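Local coordinates for protein pseudoperoxidase (Leishmania major, PDB 5VIA) that binds heme b as a pseudoperoxidase of the heme peroxidase family, any peroxidase activity of its own being uncertain, at residues S83-A95 with A106-S118. Sequence-based numbering, arbitrary orientation.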
loop_
_atom_site.group_PDB
_atom_site.type_symbol
_atom_site.label_atom_id
_atom_site.label_comp_id
_atom_site.label_asym_id
_atom_site.label_seq_id
_atom_site.Cartn_x
_atom_site.Cartn_y
_atom_site.Cartn_z
ATOM N N SER A 83 12.294 -16.433 12.562
ATOM C CA SER A 83 11.807 -15.943 11.282
ATOM C C SER A 83 12.534 -14.650 10.963
ATOM O O SER A 83 12.924 -13.918 11.869
ATOM C CB SER A 83 10.304 -15.683 11.332
ATOM O OG SER A 83 9.884 -15.013 10.156
ATOM N N SER A 84 12.734 -14.365 9.682
ATOM C CA SER A 84 13.286 -13.076 9.305
ATOM C C SER A 84 12.207 -12.017 9.494
ATOM O O SER A 84 11.007 -12.303 9.376
ATOM C CB SER A 84 13.782 -13.085 7.860
ATOM O OG SER A 84 12.707 -12.945 6.942
ATOM N N THR A 85 12.634 -10.798 9.806
ATOM C CA THR A 85 11.716 -9.679 10.007
ATOM C C THR A 85 10.998 -9.304 8.708
ATOM O O THR A 85 9.840 -8.885 8.722
ATOM C CB THR A 85 12.465 -8.471 10.613
ATOM O OG1 THR A 85 12.779 -8.762 11.980
ATOM C CG2 THR A 85 11.612 -7.228 10.585
ATOM N N GLU A 86 11.677 -9.479 7.578
ATOM C CA GLU A 86 11.056 -9.231 6.283
ATOM C C GLU A 86 9.905 -10.202 5.999
ATOM O O GLU A 86 8.848 -9.786 5.524
ATOM C CB GLU A 86 12.100 -9.284 5.157
ATOM C CG GLU A 86 13.158 -8.179 5.199
ATOM C CD GLU A 86 12.624 -6.797 4.845
ATOM O OE1 GLU A 86 11.466 -6.654 4.403
ATOM O OE2 GLU A 86 13.382 -5.828 5.016
ATOM N N ASP A 87 10.108 -11.487 6.285
ATOM C CA ASP A 87 9.037 -12.474 6.134
ATOM C C ASP A 87 7.838 -12.109 7.015
ATOM O O ASP A 87 6.686 -12.107 6.559
ATOM C CB ASP A 87 9.537 -13.880 6.486
ATOM C CG ASP A 87 10.231 -14.563 5.323
ATOM O OD1 ASP A 87 10.180 -14.022 4.204
ATOM O OD2 ASP A 87 10.811 -15.649 5.520
ATOM N N VAL A 88 8.117 -11.793 8.275
ATOM C CA VAL A 88 7.071 -11.391 9.210
ATOM C C VAL A 88 6.311 -10.170 8.693
ATOM O O VAL A 88 5.085 -10.115 8.763
ATOM C CB VAL A 88 7.649 -11.074 10.600
ATOM C CG1 VAL A 88 6.609 -10.370 11.450
ATOM C CG2 VAL A 88 8.124 -12.350 11.290
ATOM N N ALA A 89 7.040 -9.197 8.160
ATOM C CA ALA A 89 6.414 -7.972 7.678
ATOM C C ALA A 89 5.455 -8.244 6.520
ATOM O O ALA A 89 4.363 -7.670 6.464
ATOM C CB ALA A 89 7.474 -6.935 7.290
ATOM N N SER A 90 5.848 -9.127 5.602
ATOM C CA SER A 90 4.983 -9.467 4.474
ATOM C C SER A 90 3.713 -10.200 4.933
ATOM O O SER A 90 2.633 -10.000 4.359
ATOM C CB SER A 90 5.750 -10.285 3.424
ATOM O OG SER A 90 6.106 -11.549 3.948
ATOM N N LEU A 91 3.832 -11.023 5.975
ATOM C CA LEU A 91 2.677 -11.752 6.516
ATOM C C LEU A 91 1.712 -10.834 7.276
ATOM O O LEU A 91 0.491 -11.068 7.300
ATOM C CB LEU A 91 3.139 -12.897 7.424
ATOM C CG LEU A 91 3.767 -14.091 6.706
ATOM C CD1 LEU A 91 4.325 -15.082 7.689
ATOM C CD2 LEU A 91 2.761 -14.769 5.808
ATOM N N ALA A 92 2.265 -9.798 7.902
ATOM C CA ALA A 92 1.455 -8.783 8.571
ATOM C C ALA A 92 0.653 -7.964 7.563
ATOM O O ALA A 92 -0.480 -7.597 7.833
ATOM C CB ALA A 92 2.329 -7.876 9.435
ATOM N N ALA A 93 1.249 -7.664 6.410
ATOM C CA ALA A 93 0.531 -6.956 5.358
ATOM C C ALA A 93 -0.603 -7.833 4.853
ATOM O O ALA A 93 -1.736 -7.369 4.674
ATOM C CB ALA A 93 1.477 -6.583 4.202
ATOM N N ILE A 94 -0.292 -9.109 4.624
ATOM C CA ILE A 94 -1.294 -10.075 4.179
ATOM C C ILE A 94 -2.411 -10.188 5.215
ATOM O O ILE A 94 -3.586 -10.288 4.868
ATOM C CB ILE A 94 -0.638 -11.460 3.893
ATOM C CG1 ILE A 94 0.250 -11.382 2.641
ATOM C CG2 ILE A 94 -1.680 -12.550 3.696
ATOM C CD1 ILE A 94 1.131 -12.612 2.449
ATOM N N ALA A 95 -2.048 -10.148 6.492
ATOM C CA ALA A 95 -3.050 -10.166 7.556
ATOM C C ALA A 95 -3.910 -8.899 7.540
ATOM O O ALA A 95 -5.096 -8.942 7.896
ATOM C CB ALA A 95 -2.387 -10.354 8.904
ATOM N N ALA A 106 -5.113 -16.369 -2.340
ATOM C CA ALA A 106 -4.054 -16.750 -3.274
ATOM C C ALA A 106 -2.702 -16.185 -2.853
ATOM O O ALA A 106 -1.672 -16.846 -3.006
ATOM C CB ALA A 106 -4.397 -16.292 -4.678
ATOM N N ILE A 107 -2.691 -14.958 -2.335
ATOM C CA ILE A 107 -1.443 -14.363 -1.856
ATOM C C ILE A 107 -0.862 -15.232 -0.744
ATOM O O ILE A 107 0.337 -15.510 -0.722
ATOM C CB ILE A 107 -1.644 -12.942 -1.287
ATOM C CG1 ILE A 107 -2.305 -12.012 -2.310
ATOM C CG2 ILE A 107 -0.317 -12.361 -0.859
ATOM C CD1 ILE A 107 -2.718 -10.639 -1.720
ATOM N N LEU A 108 -1.717 -15.656 0.183
ATOM C CA LEU A 108 -1.251 -16.476 1.299
ATOM C C LEU A 108 -0.851 -17.879 0.843
ATOM O O LEU A 108 0.206 -18.383 1.233
ATOM C CB LEU A 108 -2.301 -16.549 2.408
ATOM C CG LEU A 108 -1.828 -17.289 3.658
ATOM C CD1 LEU A 108 -0.517 -16.692 4.157
ATOM C CD2 LEU A 108 -2.887 -17.249 4.749
ATOM N N ASP A 109 -1.681 -18.495 0.006
ATOM C CA ASP A 109 -1.409 -19.847 -0.492
ATOM C C ASP A 109 -0.096 -19.948 -1.276
ATOM O O ASP A 109 0.584 -20.973 -1.222
ATOM C CB ASP A 109 -2.574 -20.348 -1.349
ATOM C CG ASP A 109 -2.346 -21.750 -1.881
ATOM O OD1 ASP A 109 -2.425 -22.715 -1.088
ATOM O OD2 ASP A 109 -2.089 -21.886 -3.096
ATOM N N GLN A 110 0.260 -18.882 -1.985
ATOM C CA GLN A 110 1.466 -18.863 -2.807
ATOM C C GLN A 110 2.634 -18.162 -2.125
ATOM O O GLN A 110 3.699 -18.006 -2.725
ATOM C CB GLN A 110 1.188 -18.165 -4.140
ATOM C CG GLN A 110 0.352 -18.965 -5.126
ATOM C CD GLN A 110 0.021 -18.160 -6.375
ATOM O OE1 GLN A 110 0.580 -17.080 -6.607
ATOM N NE2 GLN A 110 -0.898 -18.678 -7.181
ATOM N N TRP A 111 2.424 -17.723 -0.883
ATOM C CA TRP A 111 3.460 -17.012 -0.130
ATOM C C TRP A 111 4.747 -17.829 -0.054
ATOM O O TRP A 111 4.723 -19.036 0.217
ATOM C CB TRP A 111 2.969 -16.689 1.287
ATOM C CG TRP A 111 3.928 -15.831 2.065
ATOM C CD1 TRP A 111 4.128 -14.484 1.924
ATOM C CD2 TRP A 111 4.819 -16.263 3.100
ATOM N NE1 TRP A 111 5.086 -14.054 2.816
ATOM C CE2 TRP A 111 5.526 -15.128 3.546
ATOM C CE3 TRP A 111 5.088 -17.502 3.691
ATOM C CZ2 TRP A 111 6.484 -15.197 4.561
ATOM C CZ3 TRP A 111 6.034 -17.566 4.699
ATOM C CH2 TRP A 111 6.724 -16.422 5.121
ATOM N N ARG A 112 5.864 -17.169 -0.325
ATOM C CA ARG A 112 7.167 -17.794 -0.206
ATOM C C ARG A 112 7.948 -17.177 0.941
ATOM O O ARG A 112 7.655 -16.059 1.381
ATOM C CB ARG A 112 7.950 -17.653 -1.513
ATOM C CG ARG A 112 7.417 -18.537 -2.635
ATOM C CD ARG A 112 8.072 -18.185 -3.951
ATOM N NE ARG A 112 7.607 -19.065 -5.020
ATOM C CZ ARG A 112 8.043 -19.008 -6.276
ATOM N NH1 ARG A 112 8.952 -18.112 -6.627
ATOM N NH2 ARG A 112 7.566 -19.849 -7.179
ATOM N N TRP A 113 8.946 -17.910 1.421
ATOM C CA TRP A 113 9.688 -17.486 2.597
ATOM C C TRP A 113 11.180 -17.372 2.311
ATOM O O TRP A 113 11.647 -17.735 1.232
ATOM C CB TRP A 113 9.418 -18.443 3.771
ATOM C CG TRP A 113 9.922 -19.850 3.589
ATOM C CD1 TRP A 113 9.358 -20.838 2.828
ATOM C CD2 TRP A 113 11.070 -20.437 4.218
ATOM N NE1 TRP A 113 10.099 -21.995 2.928
ATOM C CE2 TRP A 113 11.152 -21.775 3.777
ATOM C CE3 TRP A 113 12.036 -19.961 5.110
ATOM C CZ2 TRP A 113 12.168 -22.640 4.196
ATOM C CZ3 TRP A 113 13.046 -20.824 5.527
ATOM C CH2 TRP A 113 13.104 -22.146 5.067
ATOM N N GLY A 114 11.928 -16.860 3.280
ATOM C CA GLY A 114 13.366 -16.747 3.136
ATOM C C GLY A 114 13.842 -15.357 2.761
ATOM O O GLY A 114 14.989 -15.200 2.326
ATOM N N ARG A 115 12.974 -14.354 2.903
ATOM C CA ARG A 115 13.385 -12.966 2.681
ATOM C C ARG A 115 14.533 -12.642 3.626
ATOM O O ARG A 115 14.389 -12.771 4.847
ATOM C CB ARG A 115 12.227 -11.992 2.929
ATOM C CG ARG A 115 11.156 -11.986 1.849
ATOM C CD ARG A 115 9.885 -11.241 2.303
ATOM N NE ARG A 115 8.831 -11.420 1.304
ATOM C CZ ARG A 115 8.103 -12.530 1.191
ATOM N NH1 ARG A 115 8.297 -13.543 2.030
ATOM N NH2 ARG A 115 7.185 -12.633 0.242
ATOM N N ASN A 116 15.676 -12.261 3.057
ATOM C CA ASN A 116 16.854 -11.915 3.843
ATOM C C ASN A 116 16.690 -10.567 4.517
ATOM O O ASN A 116 16.386 -9.572 3.857
ATOM C CB ASN A 116 18.104 -11.860 2.953
ATOM C CG ASN A 116 18.674 -13.235 2.646
ATOM O OD1 ASN A 116 18.733 -13.650 1.486
ATOM N ND2 ASN A 116 19.117 -13.941 3.683
ATOM N N ASP A 117 16.888 -10.532 5.828
ATOM C CA ASP A 117 17.040 -9.261 6.510
ATOM C C ASP A 117 18.421 -8.767 6.123
ATOM O O ASP A 117 19.391 -8.943 6.868
ATOM C CB ASP A 117 16.933 -9.426 8.029
ATOM C CG ASP A 117 15.519 -9.723 8.483
ATOM O OD1 ASP A 117 14.575 -9.393 7.734
ATOM O OD2 ASP A 117 15.356 -10.281 9.594
ATOM N N SER A 118 18.525 -8.187 4.935
ATOM C CA SER A 118 19.805 -7.658 4.508
ATOM C C SER A 118 20.024 -6.292 5.152
ATOM O O SER A 118 19.095 -5.648 5.657
ATOM C CB SER A 118 19.910 -7.587 2.979
ATOM O OG SER A 118 18.998 -6.647 2.437
#
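The largely irregular chain 111-118 runs past the first turns of the helix that starts at Thr85, backbones coming nearest at Asp87 and Arg115 (5.6 Å between CA atoms), while the end of helix 105-109 meets that helix further along, at Ile94. At the amino end, Ser84 is the N-cap: its OG accepts from Asp87 N and donates to Arg115 O (2.7 Å), lying in the plane of that carbonyl. The Asp117 carboxylate sits at the helix's start, OD2 accepting from Thr85 N (2.8 Å) and OD1 from Glu86 N (2.9 Å), each through its syn lone pair. Asp87 reaches back to the loop. Its OD2 takes the nearly straight bond from Gly114 N (2.8 Å, 168°), whereas OD1 is gripped from opposite faces of the carboxylate by Arg115 N and by Arg115 NH1, the latter a salt bridge of 2.9 Å. NH1 also donates to Arg112 O, and Arg115 NE bonds Ile278 O. With chi1 at 66°, Ser90 OG reaches Asp87 O, to which it donates, and accepts from Trp111 NE1 (2.9 Å) close to the indole plane; the same oxygen sits over the Arg115 guanidinium face. Leu91 lies across one face of the indole, CD2 above the five-membered ring in a CH-pi contact (3.7 Å to its centroid), and Trp113 CA covers the opposite face toward the rim. Ile94 CD1 packs against Trp111 CD1 and Ile107 CG2. Away from the heme site, the contact thus joins helix 85-99 to helix 105-109 and the chain after it; Ile107 also rests on helix 263-279. Asp117 and the Ser84 hydroxyl take up the N-H groups of Thr85, Glu86 and Asp87, and the helix end would probably favour ionised Asp117, as Arg115 and the loop N-H groups would Asp87.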